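O-ureido-L-serine synthase (Streptomyces lavendulae, PDB 3X44) catalyses the pyridoxal-phosphate-dependent addition of hydroxyurea to O-acetyl-L-serine, giving O-ureido-L-serine for D-cycloserine biosynthesis, and can also use sulfide to form L-cysteine. Local coordinates at residues Gly58-Gly63 / Gly136-Arg141; Val74-Ala79 / Arg106-Lys111; Val240-Val245 / Val270-Ser275; Ala200-Pro203 / Leu209-Gly212. The protein carries 1 engineered substitution. All blocks are in the same frame, centred on the assembly; numbering follows the deposited sequence.

Along the chain, interaction 2 is nested inside the loop closed by interaction 1, while interactions 4 and 3 follow in that order, after both have closed. The first two belong to the four-stranded parallel sheet and its helices, with centres about 15 Å apart, and they touch through Ala-140 and Leu-78. The other two share neighbouring strands 197-203 and 238-242 of the mixed six-stranded sheet, their centres about 12 Å apart. Interactions 2 and 3 lie on opposite sides of the chain's centre, about 30 Å between centres. The set therefore samples both sheets of this type II pyridoxal-phosphate enzyme, and interaction 2 reaches the bound product aldimine directly.

Interaction 1 of 4, residues Gly58-Gly63 / Gly136-Arg141; sequences GLLKPG and GWFRAR
Two leucines of the loop 58-63 meet the ring of Phe-138 from different directions, one over a face and one at the edge. Phe-138 starts strand 138-139 with CG anti to the backbone N (chi1 170°), which carries the ring across to the loop. Leu-60 lies over one face of that ring: its CG stands 4.2 Å above the plane of the Phe-138 ring, displaced toward the rim. The methyl CD2 of Leu-60 lies beside the stem of Phe-138, 3.9 Å from Phe-138 CB and 4.0 Å from Phe-138 CG. Leu-59 arrives instead at the ring edge, near its plane, with CD1 4.0 Å from Phe-138 CE1. Its CB backs up the same ring carbon, at 4.1 Å from Phe-138 CE1. With CG of Leu-59 anti to the carbonyl carbon (chi1 -65°), the side chain crosses the phenyl group at about a right angle, as does that of Leu-60. Gly-58, in a Schellman motif with positive phi, ends helix 43-56 and turns the chain into this loop. Helix 43-56 adds Val-50 and Ala-54 against Phe-138, whose backbone pairs with Thr-65 and Val-67 of strand 65-70. The contacts across the pair are wholly apolar, so the direct contact between loop and edge strand rests on dispersion and partial burial of hydrocarbon surface, with Leu-60 the buried member.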
loop_
_atom_site.group_PDB
_atom_site.type_symbol
_atom_site.label_atom_id
_atom_site.label_comp_id
_atom_site.label_asym_id
_atom_site.label_seq_id
_atom_site.Cartn_x
_atom_site.Cartn_y
_atom_site.Cartn_z
ATOM N N GLY A 58 3.287 31.784 0.442
ATOM C CA GLY A 58 2.310 32.847 0.591
ATOM C C GLY A 58 1.915 33.523 -0.708
ATOM O O GLY A 58 1.433 34.659 -0.694
ATOM N N LEU A 59 2.112 32.827 -1.826
ATOM C CA LEU A 59 1.778 33.354 -3.147
ATOM C C LEU A 59 0.366 32.981 -3.589
ATOM O O LEU A 59 -0.130 33.493 -4.594
ATOM C CB LEU A 59 2.768 32.837 -4.192
ATOM C CG LEU A 59 4.230 33.272 -4.072
ATOM C CD1 LEU A 59 5.075 32.477 -5.054
ATOM C CD2 LEU A 59 4.349 34.768 -4.347
ATOM N N LEU A 60 -0.277 32.083 -2.849
ATOM C CA LEU A 60 -1.627 31.650 -3.193
ATOM C C LEU A 60 -2.564 31.718 -2.004
ATOM O O LEU A 60 -2.224 31.287 -0.907
ATOM C CB LEU A 60 -1.611 30.216 -3.735
ATOM C CG LEU A 60 -1.444 30.009 -5.245
ATOM C CD1 LEU A 60 -1.585 28.520 -5.558
ATOM C CD2 LEU A 60 -2.480 30.812 -6.016
ATOM N N LYS A 61 -3.752 32.259 -2.233
ATOM C CA LYS A 61 -4.754 32.381 -1.186
ATOM C C LYS A 61 -6.079 31.913 -1.772
ATOM O O LYS A 61 -6.278 31.963 -2.982
ATOM C CB LYS A 61 -4.842 33.843 -0.711
ATOM C CG LYS A 61 -6.251 34.413 -0.589
ATOM C CD LYS A 61 -6.222 35.902 -0.262
ATOM C CE LYS A 61 -6.607 36.755 -1.472
ATOM N NZ LYS A 61 -5.414 37.206 -2.249
ATOM N N PRO A 62 -6.996 31.429 -0.921
ATOM C CA PRO A 62 -8.296 30.960 -1.415
ATOM C C PRO A 62 -8.980 31.971 -2.335
ATOM O O PRO A 62 -9.044 33.165 -2.029
ATOM C CB PRO A 62 -9.108 30.693 -0.142
ATOM C CG PRO A 62 -8.293 31.233 0.993
ATOM C CD PRO A 62 -6.869 31.279 0.537
ATOM N N GLY A 63 -9.489 31.482 -3.462
ATOM C CA GLY A 63 -10.156 32.351 -4.413
ATOM C C GLY A 63 -9.203 32.921 -5.450
ATOM O O GLY A 63 -9.636 33.545 -6.421
ATOM N N GLY A 136 -3.271 40.038 -12.466
ATOM C CA GLY A 136 -2.628 39.641 -11.222
ATOM C C GLY A 136 -2.677 38.162 -10.869
ATOM O O GLY A 136 -2.349 37.775 -9.746
ATOM N N TRP A 137 -3.080 37.331 -11.824
ATOM C CA TRP A 137 -3.175 35.892 -11.593
ATOM C C TRP A 137 -1.816 35.268 -11.317
ATOM O O TRP A 137 -0.785 35.802 -11.729
ATOM C CB TRP A 137 -3.804 35.218 -12.806
ATOM C CG TRP A 137 -5.131 35.776 -13.165
ATOM C CD1 TRP A 137 -5.985 36.467 -12.347
ATOM C CD2 TRP A 137 -5.790 35.659 -14.429
ATOM N NE1 TRP A 137 -7.138 36.782 -13.028
ATOM C CE2 TRP A 137 -7.045 36.298 -14.307
ATOM C CE3 TRP A 137 -5.443 35.074 -15.654
ATOM C CZ2 TRP A 137 -7.954 36.368 -15.365
ATOM C CZ3 TRP A 137 -6.349 35.144 -16.706
ATOM C CH2 TRP A 137 -7.591 35.787 -16.553
ATOM N N PHE A 138 -1.817 34.139 -10.615
ATOM C CA PHE A 138 -0.578 33.435 -10.290
ATOM C C PHE A 138 -0.160 32.604 -11.497
ATOM O O PHE A 138 -0.998 31.968 -12.136
ATOM C CB PHE A 138 -0.796 32.527 -9.074
ATOM C CG PHE A 138 0.344 31.582 -8.798
ATOM C CD1 PHE A 138 1.515 32.035 -8.194
ATOM C CD2 PHE A 138 0.246 30.235 -9.140
ATOM C CE1 PHE A 138 2.572 31.159 -7.935
ATOM C CE2 PHE A 138 1.293 29.356 -8.886
ATOM C CZ PHE A 138 2.459 29.818 -8.283
ATOM N N ARG A 139 1.130 32.627 -11.817
ATOM C CA ARG A 139 1.655 31.862 -12.941
ATOM C C ARG A 139 2.358 30.618 -12.409
ATOM O O ARG A 139 3.252 30.717 -11.572
ATOM C CB ARG A 139 2.663 32.696 -13.744
ATOM C CG ARG A 139 2.060 33.833 -14.550
ATOM C CD ARG A 139 1.650 33.377 -15.943
ATOM N NE ARG A 139 2.775 32.834 -16.702
ATOM C CZ ARG A 139 2.913 31.550 -17.013
ATOM N NH1 ARG A 139 1.994 30.670 -16.631
ATOM N NH2 ARG A 139 3.969 31.145 -17.705
ATOM N N ALA A 140 1.954 29.447 -12.886
ATOM C CA ALA A 140 2.588 28.215 -12.442
ATOM C C ALA A 140 4.012 28.124 -13.001
ATOM O O ALA A 140 4.889 27.535 -12.376
ATOM C CB ALA A 140 1.762 27.005 -12.886
ATOM N N ARG A 141 4.233 28.726 -14.167
ATOM C CA ARG A 141 5.544 28.707 -14.835
ATOM C C ARG A 141 6.135 27.308 -14.823
ATOM O O ARG A 141 7.262 27.112 -14.377
ATOM C CB ARG A 141 6.522 29.670 -14.149
ATOM C CG ARG A 141 5.945 31.029 -13.853
ATOM C CD ARG A 141 7.041 32.081 -13.728
ATOM N NE ARG A 141 6.485 33.427 -13.848
ATOM C CZ ARG A 141 6.300 34.067 -15.001
ATOM N NH1 ARG A 141 6.631 33.490 -16.150
ATOM N NH2 ARG A 141 5.773 35.284 -15.009
#

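Interaction 2 of 4, residues Val74-Ala79 / Arg106-Lys111; sequences VGIALA and RAYGGK. With PUS ((E)-O-(carbamoylamino)-N-({3-hydroxy-2-methyl-5-[(phosphonooxy)methyl]pyridin-4-yl}methylidene)-L-serine), chain C.
Tyr-108 rests against helix 73-85 at two places, one on its CB and one along its ring. At the first, Ala-79 CB lies 3.5 Å from Tyr-108 CB. At the second, Ile-76 CG2 reaches Tyr-108 CE2 at 3.7 Å, while the backbone Ile-76 O comes within 3.5 Å of Tyr-108 CD2, oblique to the ring. The methyl gets there because CG2 of Ile-76 is anti to the backbone N. A water bridges the two segments, donating to Ala-79 O at 2.9 Å and to Tyr-108 O at 2.8 Å, and so gives each carbonyl a hydrogen-bond donor. At the other end of the segment, Val-74 N donates to PUS O of the bound product aldimine at 2.8 Å, with an N-H...O angle of 165°. One step outward, Gly-109 has positive phi in a Schellman motif that ends helix 99-107 and turns the chain toward strand 111-115. Leu-104 and Ile-105 of helix 99-107 also pack on Ile-76, and Gly-259 of the second subunit packs on Tyr-108. Thr-70, Ser-71 and Gln-142 also hydrogen-bond the ligand, and Thr-70 OG1 in addition accepts from Gly-75 N. One short helical stretch thus joins two chemistries: a nearly straight amide bond near its start holds the carboxylate of the product aldimine, while farther along, at Ile-76 and Ala-79, apolar contacts and a bridging water join it to the neighbouring helix end.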
loop_
_atom_site.group_PDB
_atom_site.type_symbol
_atom_site.label_atom_id
_atom_site.label_comp_id
_atom_site.label_asym_id
_atom_site.label_seq_id
_atom_site.Cartn_x
_atom_site.Cartn_y
_atom_site.Cartn_z
ATOM N N VAL A 74 -1.313 19.417 -17.972
ATOM C CA VAL A 74 -1.092 20.291 -16.832
ATOM C C VAL A 74 -2.346 21.130 -16.591
ATOM O O VAL A 74 -2.715 21.389 -15.449
ATOM C CB VAL A 74 0.144 21.182 -17.041
ATOM C CG1 VAL A 74 0.107 22.371 -16.100
ATOM C CG2 VAL A 74 1.395 20.355 -16.766
ATOM N N GLY A 75 -3.010 21.532 -17.669
ATOM C CA GLY A 75 -4.237 22.299 -17.533
ATOM C C GLY A 75 -5.298 21.473 -16.816
ATOM O O GLY A 75 -6.000 21.972 -15.939
ATOM N N ILE A 76 -5.411 20.200 -17.186
ATOM C CA ILE A 76 -6.381 19.309 -16.565
ATOM C C ILE A 76 -6.089 19.154 -15.068
ATOM O O ILE A 76 -6.983 19.286 -14.231
ATOM C CB ILE A 76 -6.358 17.913 -17.237
ATOM C CG1 ILE A 76 -6.947 18.008 -18.641
ATOM C CG2 ILE A 76 -7.160 16.916 -16.421
ATOM C CD1 ILE A 76 -6.666 16.789 -19.513
ATOM N N ALA A 77 -4.829 18.887 -14.744
ATOM C CA ALA A 77 -4.407 18.703 -13.362
ATOM C C ALA A 77 -4.565 19.970 -12.515
ATOM O O ALA A 77 -5.136 19.927 -11.428
ATOM C CB ALA A 77 -2.961 18.221 -13.328
ATOM N N LEU A 78 -4.054 21.097 -13.000
ATOM C CA LEU A 78 -4.181 22.336 -12.239
ATOM C C LEU A 78 -5.664 22.620 -12.007
ATOM O O LEU A 78 -6.062 23.070 -10.933
ATOM C CB LEU A 78 -3.511 23.498 -12.981
ATOM C CG LEU A 78 -2.009 23.593 -12.672
ATOM C CD1 LEU A 78 -1.285 24.468 -13.669
ATOM C CD2 LEU A 78 -1.838 24.130 -11.262
ATOM N N ALA A 79 -6.482 22.320 -13.011
ATOM C CA ALA A 79 -7.918 22.532 -12.894
ATOM C C ALA A 79 -8.433 21.683 -11.742
ATOM O O ALA A 79 -9.174 22.164 -10.882
ATOM C CB ALA A 79 -8.616 22.141 -14.188
ATOM N N ARG A 106 -12.581 22.038 -18.712
ATOM C CA ARG A 106 -13.892 22.608 -18.440
ATOM C C ARG A 106 -14.610 21.858 -17.323
ATOM O O ARG A 106 -15.232 22.472 -16.457
ATOM C CB ARG A 106 -14.758 22.574 -19.703
ATOM C CG ARG A 106 -14.293 23.516 -20.791
ATOM C CD ARG A 106 -14.707 24.938 -20.475
ATOM N NE ARG A 106 -14.624 25.795 -21.650
ATOM C CZ ARG A 106 -14.592 27.122 -21.605
ATOM N NH1 ARG A 106 -14.636 27.749 -20.436
ATOM N NH2 ARG A 106 -14.516 27.822 -22.729
ATOM N N ALA A 107 -14.513 20.531 -17.343
ATOM C CA ALA A 107 -15.167 19.700 -16.342
ATOM C C ALA A 107 -14.763 20.076 -14.919
ATOM O O ALA A 107 -15.606 20.140 -14.020
ATOM C CB ALA A 107 -14.858 18.229 -16.603
ATOM N N TYR A 108 -13.475 20.323 -14.710
ATOM C CA TYR A 108 -12.992 20.689 -13.383
ATOM C C TYR A 108 -13.284 22.152 -13.050
ATOM O O TYR A 108 -12.941 22.632 -11.967
ATOM C CB TYR A 108 -11.486 20.416 -13.275
ATOM C CG TYR A 108 -11.153 18.941 -13.225
ATOM C CD1 TYR A 108 -11.603 18.141 -12.169
ATOM C CD2 TYR A 108 -10.399 18.342 -14.238
ATOM C CE1 TYR A 108 -11.305 16.773 -12.126
ATOM C CE2 TYR A 108 -10.100 16.978 -14.196
ATOM C CZ TYR A 108 -10.554 16.204 -13.142
ATOM O OH TYR A 108 -10.255 14.864 -13.104
ATOM N N GLY A 109 -13.917 22.853 -13.985
ATOM C CA GLY A 109 -14.255 24.247 -13.764
ATOM C C GLY A 109 -13.219 25.227 -14.278
ATOM O O GLY A 109 -13.281 26.422 -13.968
ATOM N N GLY A 110 -12.271 24.739 -15.075
ATOM C CA GLY A 110 -11.243 25.622 -15.594
ATOM C C GLY A 110 -11.728 26.506 -16.729
ATOM O O GLY A 110 -12.756 26.237 -17.345
ATOM N N LYS A 111 -10.995 27.583 -16.985
ATOM C CA LYS A 111 -11.330 28.497 -18.066
ATOM C C LYS A 111 -10.390 28.124 -19.199
ATOM O O LYS A 111 -9.345 27.522 -18.958
ATOM C CB LYS A 111 -11.104 29.950 -17.638
ATOM C CG LYS A 111 -12.142 30.479 -16.653
ATOM C CD LYS A 111 -13.493 30.699 -17.328
ATOM C CE LYS A 111 -14.623 30.731 -16.306
ATOM N NZ LYS A 111 -15.935 31.083 -16.925
HETATM N N PUS C . 2.722 17.990 -20.367
HETATM C CA PUS C . 2.825 19.436 -19.915
HETATM C CB PUS C . 3.883 20.231 -20.759
HETATM O OG PUS C . 3.506 20.205 -22.210
HETATM N ND PUS C . 3.926 21.415 -22.879
HETATM C CE PUS C . 4.740 21.335 -23.955
HETATM N NZ2 PUS C . 5.468 20.224 -24.173
HETATM O OZ1 PUS C . 4.816 22.249 -24.714
HETATM C C PUS C . 1.439 20.101 -20.064
HETATM O O PUS C . 0.457 19.412 -20.098
HETATM O OT PUS C . 1.343 21.302 -20.143
HETATM C C2 PUS C . 2.487 13.808 -21.862
HETATM C C3 PUS C . 2.469 15.154 -21.261
HETATM C C4 PUS C . 3.735 15.750 -20.818
HETATM C C5 PUS C . 4.971 14.973 -20.966
HETATM C C6 PUS C . 4.887 13.634 -21.568
HETATM C C2A PUS C . 1.217 13.183 -22.364
HETATM C C4A PUS C . 3.804 17.193 -20.371
HETATM C C5A PUS C . 6.316 15.527 -20.520
HETATM N N1 PUS C . 3.678 13.122 -21.986
HETATM O O3 PUS C . 1.299 15.792 -21.066
HETATM O O1P PUS C . 6.761 17.877 -18.627
HETATM O O2P PUS C . 7.659 16.267 -17.148
HETATM O O3P PUS C . 8.608 16.542 -19.310
HETATM O O4P PUS C . 6.416 15.532 -19.056
HETATM P P PUS C . 7.364 16.561 -18.539
HETATM O O HOH W 1 -10.720 24.405 -11.850
#

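Interaction 3 of 4, residues Val240-Val245 / Val270-Ser275; sequences VTMDEV and VATALS
Thr-272 OG1, beside Met-242, is the polar centre of this contact. A water lies 2.8 Å from Thr-272 OG1, and the same water donates to Thr-241 O at 2.7 Å, linking the helix hydroxyl to the strand backbone. The hydroxyl also makes a weak hydrogen bond to Ala-268 O, one turn earlier in the helix. The methyl CE of Met-242 comes within 3.5 Å of Thr-272 OG1. Met-242 begins with CG anti to its own backbone nitrogen (chi1 172°), then bends at chi2 and chi3, which curls the thioether so that its end meets Ala-271. Its tip is the tightest point: Met-242 CE sits 3.5 Å from Ala-271 CB, closer than usual van der Waals contact. The sulfur follows at 3.8 Å, SD of Met-242 to CB of Ala-271. The Met-242 and Thr-272 side chains run alongside with opposed directions, and Met-242 CB is 3.9 Å from Thr-272 OG1. On the other branch of the threonine, CG2 faces Val-240 CG2 at 4.1 Å. Strand 240-242 and helix 270-275 approach to 9.1 Å between axes at an angle of 120°. Strand 238-242 is an outer strand of the mixed sheet within the chain, paired with strand 197-203, whose Val-199 and Leu-201 touch both Val-240 and Thr-272. Helix 244-257 follows that strand and brings Thr-246 and Thr-250 onto Ala-271, so helix 264-278 packs against both the sheet and its neighbouring helix.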
loop_
_atom_site.group_PDB
_atom_site.type_symbol
_atom_site.label_atom_id
_atom_site.label_comp_id
_atom_site.label_asym_id
_atom_site.label_seq_id
_atom_site.Cartn_x
_atom_site.Cartn_y
_atom_site.Cartn_z
ATOM N N VAL A 240 17.858 10.508 -28.110
ATOM C CA VAL A 240 17.378 9.902 -29.351
ATOM C C VAL A 240 16.094 10.531 -29.881
ATOM O O VAL A 240 15.538 11.450 -29.272
ATOM C CB VAL A 240 17.106 8.402 -29.137
ATOM C CG1 VAL A 240 18.378 7.697 -28.699
ATOM C CG2 VAL A 240 16.020 8.226 -28.074
ATOM N N THR A 241 15.633 10.029 -31.026
ATOM C CA THR A 241 14.399 10.504 -31.636
ATOM C C THR A 241 13.432 9.344 -31.821
ATOM O O THR A 241 13.823 8.178 -31.777
ATOM C CB THR A 241 14.632 11.126 -33.026
ATOM O OG1 THR A 241 15.350 10.199 -33.850
ATOM C CG2 THR A 241 15.399 12.430 -32.910
ATOM N N MET A 242 12.168 9.684 -32.023
ATOM C CA MET A 242 11.110 8.707 -32.246
ATOM C C MET A 242 10.048 9.415 -33.084
ATOM O O MET A 242 9.635 10.532 -32.760
ATOM C CB MET A 242 10.510 8.242 -30.916
ATOM C CG MET A 242 9.272 7.354 -31.062
ATOM S SD MET A 242 9.537 5.914 -32.144
ATOM C CE MET A 242 10.823 5.039 -31.238
ATOM N N ASP A 243 9.622 8.778 -34.167
ATOM C CA ASP A 243 8.620 9.376 -35.034
ATOM C C ASP A 243 7.224 9.144 -34.462
ATOM O O ASP A 243 6.946 8.104 -33.860
ATOM C CB ASP A 243 8.734 8.799 -36.448
ATOM C CG ASP A 243 8.319 7.352 -36.515
ATOM O OD1 ASP A 243 9.152 6.487 -36.191
ATOM O OD2 ASP A 243 7.154 7.086 -36.884
ATOM N N GLU A 244 6.346 10.117 -34.669
ATOM C CA GLU A 244 4.994 10.052 -34.138
ATOM C C GLU A 244 4.167 8.846 -34.558
ATOM O O GLU A 244 3.417 8.311 -33.751
ATOM C CB GLU A 244 4.240 11.344 -34.466
ATOM C CG GLU A 244 4.181 11.698 -35.944
ATOM C CD GLU A 244 3.756 13.134 -36.165
ATOM O OE1 GLU A 244 3.195 13.439 -37.240
ATOM O OE2 GLU A 244 3.977 13.962 -35.258
ATOM N N VAL A 245 4.301 8.418 -35.808
ATOM C CA VAL A 245 3.545 7.270 -36.298
ATOM C C VAL A 245 3.933 6.004 -35.538
ATOM O O VAL A 245 3.063 5.259 -35.068
ATOM C CB VAL A 245 3.772 7.048 -37.812
ATOM C CG1 VAL A 245 2.863 5.934 -38.322
ATOM C CG2 VAL A 245 3.489 8.331 -38.566
ATOM N N VAL A 270 7.792 3.595 -24.963
ATOM C CA VAL A 270 7.820 2.148 -25.100
ATOM C C VAL A 270 8.521 1.750 -26.399
ATOM O O VAL A 270 9.342 0.828 -26.410
ATOM C CB VAL A 270 6.404 1.566 -25.100
ATOM C CG1 VAL A 270 6.448 0.065 -25.423
ATOM C CG2 VAL A 270 5.756 1.813 -23.749
ATOM N N ALA A 271 8.180 2.447 -27.486
ATOM C CA ALA A 271 8.761 2.196 -28.803
ATOM C C ALA A 271 10.279 2.311 -28.726
ATOM O O ALA A 271 11.013 1.442 -29.198
ATOM C CB ALA A 271 8.211 3.200 -29.820
ATOM N N THR A 272 10.743 3.390 -28.108
ATOM C CA THR A 272 12.170 3.611 -27.960
ATOM C C THR A 272 12.787 2.471 -27.163
ATOM O O THR A 272 13.816 1.915 -27.554
ATOM C CB THR A 272 12.447 4.937 -27.236
ATOM O OG1 THR A 272 12.219 6.022 -28.147
ATOM C CG2 THR A 272 13.888 4.988 -26.737
ATOM N N ALA A 273 12.148 2.127 -26.045
ATOM C CA ALA A 273 12.632 1.055 -25.183
ATOM C C ALA A 273 12.719 -0.272 -25.934
ATOM O O ALA A 273 13.676 -1.036 -25.758
ATOM C CB ALA A 273 11.712 0.907 -23.973
ATOM N N LEU A 274 11.711 -0.547 -26.757
ATOM C CA LEU A 274 11.672 -1.785 -27.524
ATOM C C LEU A 274 12.804 -1.777 -28.545
ATOM O O LEU A 274 13.391 -2.815 -28.844
ATOM C CB LEU A 274 10.320 -1.932 -28.231
ATOM C CG LEU A 274 9.127 -2.338 -27.361
ATOM C CD1 LEU A 274 7.839 -2.264 -28.174
ATOM C CD2 LEU A 274 9.331 -3.752 -26.830
ATOM N N SER A 275 13.109 -0.596 -29.069
ATOM C CA SER A 275 14.174 -0.445 -30.050
ATOM C C SER A 275 15.510 -0.791 -29.415
ATOM O O SER A 275 16.328 -1.500 -30.005
ATOM C CB SER A 275 14.211 0.989 -30.576
ATOM O OG SER A 275 15.347 1.199 -31.390
HETATM O O HOH W 2 14.174 6.037 -30.131
#

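Interaction 4 of 4, residues Ala200-Pro203 / Leu209-Gly212; sequences ALEP and LARG
Glu-202, on strand 197-203, holds two backbone amides of helix 208-211, Leu-209 N and Ala-210 N, within the beta-alpha-beta unit that runs through this helix to strand 238-242. The hydrogen bonds form a pair, one carboxylate oxygen to each amide. Leu-209 N donates to Glu-202 OE1 at 2.9 Å, with an N-H...O angle of 153°. Ala-210 N donates to Glu-202 OE2 at 2.9 Å, more bent at 136°. Each oxygen uses its syn lone pair, the side facing the other oxygen, so the carboxylate takes both N-H groups in a two-pronged grip that fixes its rotation. The Glu-202 chain, extended beyond CG, spans the gap of 8.0 Å between the CA atoms of Glu-202 and Leu-209. Two amides of the short, weakly bonded helix thus face a negative group, which would probably help to stabilise it.

The packing contacts come next: Leu-239 of strand 238-242 packs against Glu-202, Leu-209 and Ala-210 alike, and Phe-176 lies against the glutamate. Leu-209 and the glutamate side chain cross at about a right angle, and a carbon-oxygen van der Waals approach accompanies the Leu-209 N bond, with Leu-209 CB 3.3 Å from Glu-202 OE1.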
loop_
_atom_site.group_PDB
_atom_site.type_symbol
_atom_site.label_atom_id
_atom_site.label_comp_id
_atom_site.label_asym_id
_atom_site.label_seq_id
_atom_site.Cartn_x
_atom_site.Cartn_y
_atom_site.Cartn_z
ATOM N N ALA A 200 16.586 9.926 -23.192
ATOM C CA ALA A 200 15.578 10.961 -23.439
ATOM C C ALA A 200 15.314 11.062 -24.934
ATOM O O ALA A 200 16.229 11.291 -25.720
ATOM C CB ALA A 200 16.052 12.316 -22.899
ATOM N N LEU A 201 14.062 10.881 -25.330
ATOM C CA LEU A 201 13.729 10.958 -26.741
ATOM C C LEU A 201 12.988 12.242 -27.077
ATOM O O LEU A 201 12.412 12.889 -26.203
ATOM C CB LEU A 201 12.877 9.749 -27.149
ATOM C CG LEU A 201 11.555 9.569 -26.400
ATOM C CD1 LEU A 201 10.429 10.231 -27.179
ATOM C CD2 LEU A 201 11.275 8.086 -26.213
ATOM N N GLU A 202 13.030 12.610 -28.352
ATOM C CA GLU A 202 12.337 13.784 -28.851
ATOM C C GLU A 202 11.611 13.311 -30.107
ATOM O O GLU A 202 11.982 12.292 -30.693
ATOM C CB GLU A 202 13.325 14.888 -29.239
ATOM C CG GLU A 202 14.485 15.088 -28.294
ATOM C CD GLU A 202 15.323 16.295 -28.689
ATOM O OE1 GLU A 202 14.871 17.434 -28.444
ATOM O OE2 GLU A 202 16.426 16.106 -29.251
ATOM N N PRO A 203 10.553 14.025 -30.519
ATOM C CA PRO A 203 9.847 13.593 -31.730
ATOM C C PRO A 203 10.775 13.796 -32.924
ATOM O O PRO A 203 11.555 14.753 -32.950
ATOM C CB PRO A 203 8.617 14.507 -31.792
ATOM C CG PRO A 203 8.512 15.135 -30.413
ATOM C CD PRO A 203 9.932 15.213 -29.908
ATOM N N LEU A 209 16.306 19.900 -28.754
ATOM C CA LEU A 209 17.537 19.788 -27.980
ATOM C C LEU A 209 18.702 19.212 -28.778
ATOM O O LEU A 209 19.839 19.669 -28.645
ATOM C CB LEU A 209 17.293 18.922 -26.743
ATOM C CG LEU A 209 18.405 18.814 -25.701
ATOM C CD1 LEU A 209 18.787 20.203 -25.185
ATOM C CD2 LEU A 209 17.924 17.935 -24.556
ATOM N N ALA A 210 18.417 18.213 -29.608
ATOM C CA ALA A 210 19.456 17.577 -30.407
ATOM C C ALA A 210 19.938 18.441 -31.565
ATOM O O ALA A 210 21.146 18.608 -31.758
ATOM C CB ALA A 210 18.962 16.228 -30.929
ATOM N N ARG A 211 19.004 19.006 -32.325
ATOM C CA ARG A 211 19.374 19.825 -33.473
ATOM C C ARG A 211 18.763 21.219 -33.513
ATOM O O ARG A 211 18.967 21.959 -34.475
ATOM C CB ARG A 211 19.018 19.083 -34.757
ATOM C CG ARG A 211 19.381 17.610 -34.721
ATOM C CD ARG A 211 19.445 17.022 -36.116
ATOM N NE ARG A 211 18.221 16.305 -36.457
ATOM C CZ ARG A 211 17.876 15.129 -35.944
ATOM N NH1 ARG A 211 18.666 14.530 -35.061
ATOM N NH2 ARG A 211 16.736 14.551 -36.309
ATOM N N GLY A 212 18.018 21.585 -32.479
ATOM C CA GLY A 212 17.408 22.901 -32.461
ATOM C C GLY A 212 16.283 23.019 -33.473
ATOM O O GLY A 212 16.031 24.092 -34.025
#